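Local coordinates for protein ATP phosphoribosyltransferase regulatory subunit (PDB 1USY) that is probably required for the first step of histidine biosynthesis and may let histidine feedback-regulate ATP phosphoribosyltransferase, at residues 179-189 / 220-228; 121-132 / 234-245. All blocks are in the same frame, centred on the assembly; numbering follows the deposited sequence.

Contact 1 (179-189 / 220-228). With HIS (histidine), chain M.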
loop_
_atom_site.group_PDB
_atom_site.type_symbol
_atom_site.label_atom_id
_atom_site.label_comp_id
_atom_site.label_asym_id
_atom_site.label_seq_id
_atom_site.Cartn_x
_atom_site.Cartn_y
_atom_site.Cartn_z
ATOM N N ILE B 179 43.143 3.849 -23.522
ATOM C CA ILE B 179 41.835 3.199 -23.575
ATOM C C ILE B 179 40.711 4.190 -23.967
ATOM O O ILE B 179 39.954 3.949 -24.910
ATOM C CB ILE B 179 41.587 2.514 -22.210
ATOM C CG1 ILE B 179 42.270 1.151 -22.211
ATOM C CG2 ILE B 179 40.113 2.410 -21.868
ATOM C CD1 ILE B 179 41.322 0.014 -22.320
ATOM N N ILE B 180 40.630 5.311 -23.265
ATOM C CA ILE B 180 39.648 6.341 -23.589
ATOM C C ILE B 180 39.845 6.831 -25.043
ATOM O O ILE B 180 38.973 6.647 -25.882
ATOM C CB ILE B 180 39.746 7.496 -22.588
ATOM C CG1 ILE B 180 39.421 6.984 -21.190
ATOM C CG2 ILE B 180 38.809 8.595 -22.960
ATOM C CD1 ILE B 180 39.658 7.993 -20.080
ATOM N N GLU B 181 40.997 7.428 -25.320
ATOM C CA GLU B 181 41.338 7.909 -26.662
ATOM C C GLU B 181 41.082 6.849 -27.797
ATOM O O GLU B 181 40.647 7.183 -28.892
ATOM C CB GLU B 181 42.798 8.393 -26.675
ATOM C CG GLU B 181 43.016 9.737 -26.009
ATOM C CD GLU B 181 44.424 10.251 -26.195
ATOM O OE1 GLU B 181 45.325 9.815 -25.443
ATOM O OE2 GLU B 181 44.650 11.085 -27.104
ATOM N N ASP B 182 41.335 5.582 -27.515
ATOM C CA ASP B 182 41.044 4.531 -28.472
ATOM C C ASP B 182 39.578 4.465 -28.756
ATOM O O ASP B 182 39.172 4.326 -29.927
ATOM C CB ASP B 182 41.527 3.174 -27.969
ATOM C CG ASP B 182 43.000 2.960 -28.237
ATOM O OD1 ASP B 182 43.558 1.949 -27.731
ATOM O OD2 ASP B 182 43.679 3.778 -28.939
ATOM N N SER B 183 38.801 4.601 -27.682
ATOM C CA SER B 183 37.361 4.439 -27.718
ATOM C C SER B 183 36.750 5.604 -28.515
ATOM O O SER B 183 35.572 5.531 -28.929
ATOM C CB SER B 183 36.810 4.380 -26.282
ATOM O OG SER B 183 36.467 5.689 -25.812
ATOM N N ILE B 184 37.532 6.675 -28.709
ATOM C CA ILE B 184 37.106 7.752 -29.589
ATOM C C ILE B 184 37.606 7.603 -31.026
ATOM O O ILE B 184 36.817 7.731 -31.970
ATOM C CB ILE B 184 37.464 9.180 -29.053
ATOM C CG1 ILE B 184 36.684 9.508 -27.775
ATOM C CG2 ILE B 184 37.039 10.252 -30.080
ATOM C CD1 ILE B 184 37.546 10.042 -26.691
ATOM N N TYR B 185 38.913 7.365 -31.181
ATOM C CA TYR B 185 39.592 7.474 -32.478
ATOM C C TYR B 185 39.970 6.181 -33.174
ATOM O O TYR B 185 40.157 6.210 -34.389
ATOM C CB TYR B 185 40.870 8.262 -32.331
ATOM C CG TYR B 185 40.645 9.707 -32.010
ATOM C CD1 TYR B 185 40.987 10.214 -30.732
ATOM C CD2 TYR B 185 40.077 10.571 -32.956
ATOM C CE1 TYR B 185 40.781 11.573 -30.411
ATOM C CE2 TYR B 185 39.872 11.924 -32.662
ATOM C CZ TYR B 185 40.245 12.425 -31.395
ATOM O OH TYR B 185 40.041 13.750 -31.080
ATOM N N ARG B 186 40.115 5.077 -32.426
ATOM C CA ARG B 186 40.510 3.801 -33.034
ATOM C C ARG B 186 39.664 2.616 -32.596
ATOM O O ARG B 186 40.178 1.624 -32.050
ATOM C CB ARG B 186 42.013 3.474 -32.851
ATOM C CG ARG B 186 42.917 4.494 -32.192
ATOM C CD ARG B 186 44.316 4.570 -32.814
ATOM N NE ARG B 186 44.326 5.690 -33.741
ATOM C CZ ARG B 186 44.974 5.799 -34.916
ATOM N NH1 ARG B 186 45.784 4.840 -35.434
ATOM N NH2 ARG B 186 44.806 6.934 -35.571
ATOM N N ARG B 187 38.376 2.718 -32.898
ATOM C CA ARG B 187 37.353 1.763 -32.490
ATOM C C ARG B 187 37.220 0.584 -33.459
ATOM O O ARG B 187 36.512 -0.385 -33.199
ATOM C CB ARG B 187 35.991 2.490 -32.349
ATOM C CG ARG B 187 36.043 3.723 -31.485
ATOM C CD ARG B 187 34.799 4.603 -31.561
ATOM N NE ARG B 187 33.559 3.855 -31.646
ATOM C CZ ARG B 187 32.810 3.522 -30.603
ATOM N NH1 ARG B 187 33.207 3.841 -29.363
ATOM N NH2 ARG B 187 31.677 2.841 -30.792
ATOM N N SER B 188 37.880 0.696 -34.588
ATOM C CA SER B 188 37.986 -0.392 -35.546
ATOM C C SER B 188 38.687 -1.621 -34.921
ATOM O O SER B 188 39.746 -1.470 -34.294
ATOM C CB SER B 188 38.807 0.108 -36.746
ATOM O OG SER B 188 38.135 -0.196 -37.942
ATOM N N PRO B 189 38.136 -2.832 -35.117
ATOM C CA PRO B 189 38.710 -4.058 -34.533
ATOM C C PRO B 189 40.160 -4.261 -34.953
ATOM O O PRO B 189 40.950 -4.927 -34.266
ATOM C CB PRO B 189 37.846 -5.178 -35.125
ATOM C CG PRO B 189 36.555 -4.518 -35.492
ATOM C CD PRO B 189 36.921 -3.114 -35.915
ATOM N N SER B 220 28.565 -1.574 -38.769
ATOM C CA SER B 220 29.868 -1.125 -38.327
ATOM C C SER B 220 30.135 -1.725 -36.929
ATOM O O SER B 220 29.476 -1.372 -35.948
ATOM C CB SER B 220 29.863 0.407 -38.300
ATOM O OG SER B 220 31.111 0.921 -37.932
ATOM N N VAL B 221 31.063 -2.683 -36.856
ATOM C CA VAL B 221 31.463 -3.258 -35.571
ATOM C C VAL B 221 32.582 -2.443 -34.961
ATOM O O VAL B 221 33.638 -2.296 -35.576
ATOM C CB VAL B 221 31.871 -4.778 -35.638
ATOM C CG1 VAL B 221 30.676 -5.624 -35.994
ATOM C CG2 VAL B 221 32.941 -5.018 -36.664
ATOM N N GLU B 222 32.354 -1.902 -33.764
ATOM C CA GLU B 222 33.395 -1.099 -33.133
ATOM C C GLU B 222 33.734 -1.532 -31.711
ATOM O O GLU B 222 32.983 -2.228 -31.043
ATOM C CB GLU B 222 33.134 0.417 -33.220
ATOM C CG GLU B 222 31.797 0.794 -33.778
ATOM C CD GLU B 222 31.726 2.190 -34.353
ATOM O OE1 GLU B 222 31.690 2.304 -35.593
ATOM O OE2 GLU B 222 31.619 3.162 -33.573
ATOM N N ILE B 223 34.891 -1.121 -31.268
ATOM C CA ILE B 223 35.422 -1.604 -30.034
ATOM C C ILE B 223 35.514 -0.442 -29.076
ATOM O O ILE B 223 36.057 0.596 -29.425
ATOM C CB ILE B 223 36.812 -2.184 -30.301
ATOM C CG1 ILE B 223 36.736 -3.407 -31.252
ATOM C CG2 ILE B 223 37.529 -2.424 -28.978
ATOM C CD1 ILE B 223 36.485 -4.781 -30.586
ATOM N N ASP B 224 34.960 -0.603 -27.884
ATOM C CA ASP B 224 34.958 0.476 -26.867
ATOM C C ASP B 224 35.016 -0.119 -25.465
ATOM O O ASP B 224 34.097 -0.772 -25.016
ATOM C CB ASP B 224 33.709 1.349 -26.997
ATOM C CG ASP B 224 33.689 2.511 -25.997
ATOM O OD1 ASP B 224 34.176 2.359 -24.827
ATOM O OD2 ASP B 224 33.191 3.618 -26.318
ATOM N N LEU B 225 36.127 0.123 -24.797
ATOM C CA LEU B 225 36.439 -0.473 -23.506
ATOM C C LEU B 225 36.140 0.461 -22.312
ATOM O O LEU B 225 36.609 0.211 -21.183
ATOM C CB LEU B 225 37.903 -0.851 -23.500
ATOM C CG LEU B 225 38.398 -2.086 -24.271
ATOM C CD1 LEU B 225 37.353 -2.784 -25.158
ATOM C CD2 LEU B 225 39.606 -1.684 -25.096
ATOM N N THR B 226 35.455 1.575 -22.623
ATOM C CA THR B 226 35.013 2.339 -21.464
ATOM C C THR B 226 33.779 1.616 -20.871
ATOM O O THR B 226 33.617 0.414 -21.022
ATOM C CB THR B 226 34.719 3.788 -21.918
ATOM O OG1 THR B 226 33.739 3.810 -22.939
ATOM C CG2 THR B 226 35.964 4.490 -22.484
ATOM N N LEU B 227 32.953 2.361 -20.223
ATOM C CA LEU B 227 31.725 1.874 -19.528
ATOM C C LEU B 227 32.102 0.734 -18.555
ATOM O O LEU B 227 31.840 -0.464 -18.785
ATOM C CB LEU B 227 30.532 1.509 -20.527
ATOM C CG LEU B 227 30.498 0.269 -21.488
ATOM C CD1 LEU B 227 29.653 0.601 -22.739
ATOM C CD2 LEU B 227 31.830 -0.242 -22.042
ATOM N N ALA B 228 32.708 1.258 -17.497
ATOM C CA ALA B 228 33.197 0.533 -16.347
ATOM C C ALA B 228 32.027 0.091 -15.444
ATOM O O ALA B 228 32.143 -0.857 -14.666
ATOM C CB ALA B 228 34.125 1.444 -15.526
HETATM C CA HIS M . 35.785 12.454 -25.620
HETATM C C HIS M . 36.683 12.482 -24.377
HETATM C CB HIS M . 35.656 13.862 -26.259
HETATM C CG HIS M . 36.919 14.372 -26.891
HETATM N ND1 HIS M . 38.178 13.961 -26.501
HETATM C CD2 HIS M . 37.115 15.275 -27.881
HETATM C CE1 HIS M . 39.088 14.576 -27.233
HETATM N NE2 HIS M . 38.468 15.377 -28.079
#
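The guanidinium of R187 meets the carboxylates of E222 and D224 at its edge, while the carbonyl oxygen of I223 stands obliquely above the group, near its rim; the Y185 ring carries I184 CG2 over the centre of one face. NE and NH2 of R187 both reach E222 OE2, each at 2.8 Å. That oxygen takes NH2 on its anti lone pair but meets NE from above the carboxylate plane, the two planes being 64° apart. Toward D224 the bond is weak, NH1 to OD2 at 3.1 Å, and that oxygen also pairs with K157; NH2 pairs with E128 as well. A bend at chi3 (38°) turns the arginine head along the strand to serve both acids. In this class-II synthetase-like fold, R187 ties the end of helix 174-185 to edge strand 220-223, and its carbonyl O takes the amide of I223 (N to O 2.6 Å). A leucine in its place would probably leave E222 without its charged mate and take from D224 and E128 a positive charge that they share. Apolar residues suit the two ends: P189 CG packs on V221 CG2 at 3.8 Å, and I179 CD1 on L225 CD2 at 3.7 Å. On the helix, I184 CD1 approaches CA of the bound histidine.

Contact 2 (121-132 / 234-245)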
loop_
_atom_site.group_PDB
_atom_site.type_symbol
_atom_site.label_atom_id
_atom_site.label_comp_id
_atom_site.label_asym_id
_atom_site.label_seq_id
_atom_site.Cartn_x
_atom_site.Cartn_y
_atom_site.Cartn_z
ATOM N N PHE B 121 15.457 -2.354 -37.431
ATOM C CA PHE B 121 15.653 -0.924 -37.464
ATOM C C PHE B 121 16.194 -0.534 -38.810
ATOM O O PHE B 121 16.879 -1.328 -39.463
ATOM C CB PHE B 121 16.587 -0.497 -36.340
ATOM C CG PHE B 121 16.058 -0.832 -34.994
ATOM C CD1 PHE B 121 16.371 -2.057 -34.410
ATOM C CD2 PHE B 121 15.199 0.053 -34.316
ATOM C CE1 PHE B 121 15.858 -2.406 -33.141
ATOM C CE2 PHE B 121 14.649 -0.291 -33.037
ATOM C CZ PHE B 121 14.999 -1.526 -32.453
ATOM N N GLU B 122 15.890 0.691 -39.229
ATOM C CA GLU B 122 16.193 1.092 -40.580
ATOM C C GLU B 122 17.658 1.249 -40.663
ATOM O O GLU B 122 18.313 0.768 -41.590
ATOM C CB GLU B 122 15.518 2.420 -40.941
ATOM C CG GLU B 122 14.458 2.285 -42.036
ATOM C CD GLU B 122 13.078 1.923 -41.475
ATOM O OE1 GLU B 122 12.779 0.700 -41.336
ATOM O OE2 GLU B 122 12.285 2.861 -41.163
ATOM N N GLY B 123 18.175 1.909 -39.639
ATOM C CA GLY B 123 19.359 2.727 -39.792
ATOM C C GLY B 123 20.520 1.836 -39.955
ATOM O O GLY B 123 20.414 0.673 -39.597
ATOM N N PRO B 124 21.606 2.355 -40.506
ATOM C CA PRO B 124 22.881 1.646 -40.465
ATOM C C PRO B 124 23.185 1.464 -38.971
ATOM O O PRO B 124 23.256 2.469 -38.249
ATOM C CB PRO B 124 23.859 2.617 -41.138
ATOM C CG PRO B 124 23.019 3.527 -41.901
ATOM C CD PRO B 124 21.698 3.651 -41.173
ATOM N N VAL B 125 23.296 0.213 -38.509
ATOM C CA VAL B 125 23.464 -0.022 -37.090
ATOM C C VAL B 125 24.930 -0.137 -36.716
ATOM O O VAL B 125 25.757 -0.510 -37.550
ATOM C CB VAL B 125 22.565 -1.221 -36.539
ATOM C CG1 VAL B 125 21.140 -1.159 -37.105
ATOM C CG2 VAL B 125 23.172 -2.597 -36.796
ATOM N N ILE B 126 25.243 0.229 -35.465
ATOM C CA ILE B 126 26.573 0.087 -34.884
ATOM C C ILE B 126 26.520 -0.927 -33.729
ATOM O O ILE B 126 25.711 -0.801 -32.825
ATOM C CB ILE B 126 27.090 1.477 -34.398
ATOM C CG1 ILE B 126 27.282 2.435 -35.559
ATOM C CG2 ILE B 126 28.403 1.375 -33.639
ATOM C CD1 ILE B 126 27.412 3.949 -35.136
ATOM N N VAL B 127 27.362 -1.948 -33.792
ATOM C CA VAL B 127 27.571 -2.908 -32.692
ATOM C C VAL B 127 28.866 -2.567 -31.961
ATOM O O VAL B 127 29.981 -2.652 -32.521
ATOM C CB VAL B 127 27.655 -4.370 -33.199
ATOM C CG1 VAL B 127 27.887 -5.326 -32.015
ATOM C CG2 VAL B 127 26.354 -4.758 -33.997
ATOM N N GLU B 128 28.720 -2.113 -30.730
ATOM C CA GLU B 128 29.871 -1.675 -29.981
ATOM C C GLU B 128 30.235 -2.801 -29.000
ATOM O O GLU B 128 29.415 -3.230 -28.204
ATOM C CB GLU B 128 29.543 -0.355 -29.293
ATOM C CG GLU B 128 30.583 0.074 -28.295
ATOM C CD GLU B 128 30.188 1.289 -27.492
ATOM O OE1 GLU B 128 29.472 1.173 -26.469
ATOM O OE2 GLU B 128 30.603 2.377 -27.894
ATOM N N ILE B 129 31.442 -3.323 -29.101
ATOM C CA ILE B 129 31.859 -4.462 -28.264
ATOM C C ILE B 129 32.801 -4.009 -27.161
ATOM O O ILE B 129 33.615 -3.104 -27.327
ATOM C CB ILE B 129 32.577 -5.563 -29.086
ATOM C CG1 ILE B 129 31.735 -6.055 -30.275
ATOM C CG2 ILE B 129 33.016 -6.728 -28.162
ATOM C CD1 ILE B 129 30.788 -7.210 -29.921
ATOM N N GLY B 130 32.696 -4.659 -26.026
ATOM C CA GLY B 130 33.502 -4.303 -24.882
ATOM C C GLY B 130 33.868 -5.589 -24.167
ATOM O O GLY B 130 33.404 -6.677 -24.515
ATOM N N HIS B 131 34.698 -5.454 -23.151
ATOM C CA HIS B 131 35.057 -6.583 -22.353
ATOM C C HIS B 131 35.416 -6.122 -20.983
ATOM O O HIS B 131 36.216 -5.213 -20.787
ATOM C CB HIS B 131 36.240 -7.301 -22.954
ATOM C CG HIS B 131 36.409 -8.698 -22.464
ATOM N ND1 HIS B 131 36.072 -9.789 -23.231
ATOM C CD2 HIS B 131 36.894 -9.183 -21.301
ATOM C CE1 HIS B 131 36.368 -10.896 -22.568
ATOM N NE2 HIS B 131 36.852 -10.556 -21.387
ATOM N N THR B 132 34.821 -6.792 -20.029
ATOM C CA THR B 132 34.870 -6.382 -18.657
ATOM C C THR B 132 36.213 -6.784 -18.027
ATOM O O THR B 132 36.600 -6.251 -16.990
ATOM C CB THR B 132 33.683 -7.061 -18.003
ATOM O OG1 THR B 132 33.202 -6.289 -16.908
ATOM C CG2 THR B 132 34.059 -8.373 -17.424
ATOM N N TYR B 234 28.401 -7.467 -15.185
ATOM C CA TYR B 234 28.761 -8.341 -16.291
ATOM C C TYR B 234 30.145 -8.939 -16.039
ATOM O O TYR B 234 30.879 -8.464 -15.172
ATOM C CB TYR B 234 28.756 -7.567 -17.603
ATOM C CG TYR B 234 27.424 -7.436 -18.274
ATOM C CD1 TYR B 234 26.844 -8.523 -18.930
ATOM C CD2 TYR B 234 26.753 -6.202 -18.296
ATOM C CE1 TYR B 234 25.610 -8.407 -19.557
ATOM C CE2 TYR B 234 25.517 -6.061 -18.932
ATOM C CZ TYR B 234 24.949 -7.171 -19.564
ATOM O OH TYR B 234 23.734 -7.053 -20.215
ATOM N N CYS B 235 30.476 -9.996 -16.775
ATOM C CA CYS B 235 31.759 -10.670 -16.597
ATOM C C CYS B 235 32.269 -11.371 -17.870
ATOM O O CYS B 235 32.036 -12.564 -18.107
ATOM C CB CYS B 235 31.684 -11.653 -15.452
ATOM S SG CYS B 235 33.345 -12.030 -14.926
ATOM N N GLY B 236 32.971 -10.605 -18.692
ATOM C CA GLY B 236 33.402 -11.081 -19.995
ATOM C C GLY B 236 32.918 -10.097 -21.021
ATOM O O GLY B 236 32.767 -8.907 -20.706
ATOM N N LEU B 237 32.664 -10.553 -22.243
ATOM C CA LEU B 237 32.322 -9.574 -23.250
ATOM C C LEU B 237 30.925 -8.972 -23.184
ATOM O O LEU B 237 29.965 -9.592 -22.796
ATOM C CB LEU B 237 32.776 -9.940 -24.668
ATOM C CG LEU B 237 32.343 -11.212 -25.336
ATOM C CD1 LEU B 237 31.921 -10.876 -26.782
ATOM C CD2 LEU B 237 33.474 -12.244 -25.297
ATOM N N ILE B 238 30.860 -7.720 -23.581
ATOM C CA ILE B 238 29.693 -6.897 -23.424
ATOM C C ILE B 238 29.407 -6.257 -24.786
ATOM O O ILE B 238 30.321 -5.970 -25.552
ATOM C CB ILE B 238 30.044 -5.854 -22.321
ATOM C CG1 ILE B 238 29.696 -6.446 -20.955
ATOM C CG2 ILE B 238 29.420 -4.487 -22.557
ATOM C CD1 ILE B 238 30.862 -6.470 -20.021
ATOM N N PHE B 239 28.144 -6.053 -25.105
ATOM C CA PHE B 239 27.819 -5.410 -26.363
ATOM C C PHE B 239 26.635 -4.429 -26.202
ATOM O O PHE B 239 25.731 -4.661 -25.405
ATOM C CB PHE B 239 27.542 -6.454 -27.449
ATOM C CG PHE B 239 26.182 -7.096 -27.323
ATOM C CD1 PHE B 239 25.076 -6.546 -27.961
ATOM C CD2 PHE B 239 26.004 -8.217 -26.556
ATOM C CE1 PHE B 239 23.844 -7.119 -27.855
ATOM C CE2 PHE B 239 24.783 -8.780 -26.454
ATOM C CZ PHE B 239 23.698 -8.242 -27.110
ATOM N N THR B 240 26.693 -3.321 -26.937
ATOM C CA THR B 240 25.568 -2.417 -27.097
ATOM C C THR B 240 25.297 -2.203 -28.590
ATOM O O THR B 240 26.203 -2.360 -29.419
ATOM C CB THR B 240 25.874 -1.094 -26.375
ATOM O OG1 THR B 240 27.171 -0.619 -26.776
ATOM C CG2 THR B 240 26.040 -1.339 -24.858
ATOM N N ILE B 241 24.053 -1.904 -28.961
ATOM C CA ILE B 241 23.737 -1.674 -30.393
ATOM C C ILE B 241 23.006 -0.355 -30.565
ATOM O O ILE B 241 22.037 -0.073 -29.815
ATOM C CB ILE B 241 22.917 -2.828 -31.020
ATOM C CG1 ILE B 241 23.596 -4.167 -30.840
ATOM C CG2 ILE B 241 22.791 -2.653 -32.504
ATOM C CD1 ILE B 241 22.907 -5.276 -31.638
ATOM N N TYR B 242 23.493 0.460 -31.506
ATOM C CA TYR B 242 22.884 1.763 -31.778
ATOM C C TYR B 242 22.323 1.831 -33.216
ATOM O O TYR B 242 22.905 1.288 -34.194
ATOM C CB TYR B 242 23.851 2.928 -31.514
ATOM C CG TYR B 242 24.579 2.884 -30.189
ATOM C CD1 TYR B 242 25.677 2.034 -30.005
ATOM C CD2 TYR B 242 24.186 3.678 -29.111
ATOM C CE1 TYR B 242 26.353 1.989 -28.827
ATOM C CE2 TYR B 242 24.891 3.606 -27.863
ATOM C CZ TYR B 242 25.961 2.750 -27.743
ATOM O OH TYR B 242 26.696 2.622 -26.554
ATOM N N ASP B 243 21.179 2.482 -33.344
ATOM C CA ASP B 243 20.659 2.762 -34.674
ATOM C C ASP B 243 20.992 4.218 -35.002
ATOM O O ASP B 243 20.579 5.084 -34.283
ATOM C CB ASP B 243 19.161 2.502 -34.739
ATOM C CG ASP B 243 18.544 2.949 -36.050
ATOM O OD1 ASP B 243 19.155 2.704 -37.129
ATOM O OD2 ASP B 243 17.438 3.551 -36.104
ATOM N N THR B 244 21.757 4.467 -36.069
ATOM C CA THR B 244 22.100 5.821 -36.443
ATOM C C THR B 244 20.852 6.542 -36.954
ATOM O O THR B 244 20.783 7.751 -36.891
ATOM C CB THR B 244 23.295 5.902 -37.477
ATOM O OG1 THR B 244 23.002 5.170 -38.680
ATOM C CG2 THR B 244 24.495 5.201 -36.954
ATOM N N SER B 245 19.862 5.795 -37.429
ATOM C CA SER B 245 18.597 6.375 -37.940
ATOM C C SER B 245 17.696 7.010 -36.867
ATOM O O SER B 245 17.454 8.213 -36.878
ATOM C CB SER B 245 17.805 5.314 -38.692
ATOM O OG SER B 245 16.923 5.889 -39.604
HETATM O O HOH W 1 15.024 2.847 -37.015
HETATM O O HOH W 2 29.032 -1.928 -25.743
#
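E128 and T240 are paired on neighbouring strands, their side chains lying side by side and pointing the same way, while Y242 comes in obliquely from the next position on that face. The phenol OH of Y242 donates to E128 OE1 at 3.1 Å, from above the carboxylate plane, with ring and carboxylate 75° apart. The ring's edge meets E128 CB, so the tyrosine supports the aliphatic root of the glutamate as well as its acid end. With CG anti to the backbone N (chi1 170°), E128 extends away from the sheet, where OE2 finds R187 and a basic side chain of the chain of another protein. A water bridges E128 O and T240 OG1.

These residues sit on strands 125-131 and 237-243, antiparallel neighbours inside the mixed sheet of the class-II synthetase fold. Hydrogen-bonded pairs run from I126 with Y242 (N of I126 to O of Y242, 2.9 Å) to G130 with I238. V125, V127, I129, F239 and I241 point to the other face, where V127, I129 and F239 meet helices 103-120 and 199-215; their branched and aromatic groups suit that apolar layer. There I129 CD1 touches F239 CB at 4.1 Å.

At one end the imidazole of H131 lies with G236 CA over its face, a CH-pi contact of 4.0 Å to the ring centroid. G236 has backbone angles that call for glycine. At the other end T244 OG1 donates to P124 O at 2.7 Å, on a lone pair in the carbonyl plane, and the methyl CG2 of T244 meets I126 CD1 at 3.7 Å.

Overall arrangement
The centres of contacts 1 and 2 lie 11 Å apart, and the two share one mixed sheet. Strand 125-131 stands between 237-243 and 220-223, antiparallel to the first and parallel to the second, which is the outermost strand on that side within this chain. Along the chain 121-132 comes first, then 179-189 and 220-228, and 234-245 last, so both segments of contact 1 fall between those of contact 2. The contacts touch directly, with E222 O about 2.7 Å from I129 N. Contact 2 thus builds the sheet interior, while contact 1 joins its edge to helix 174-185, which carries histidine-pocket residues I180, I184 and Y185.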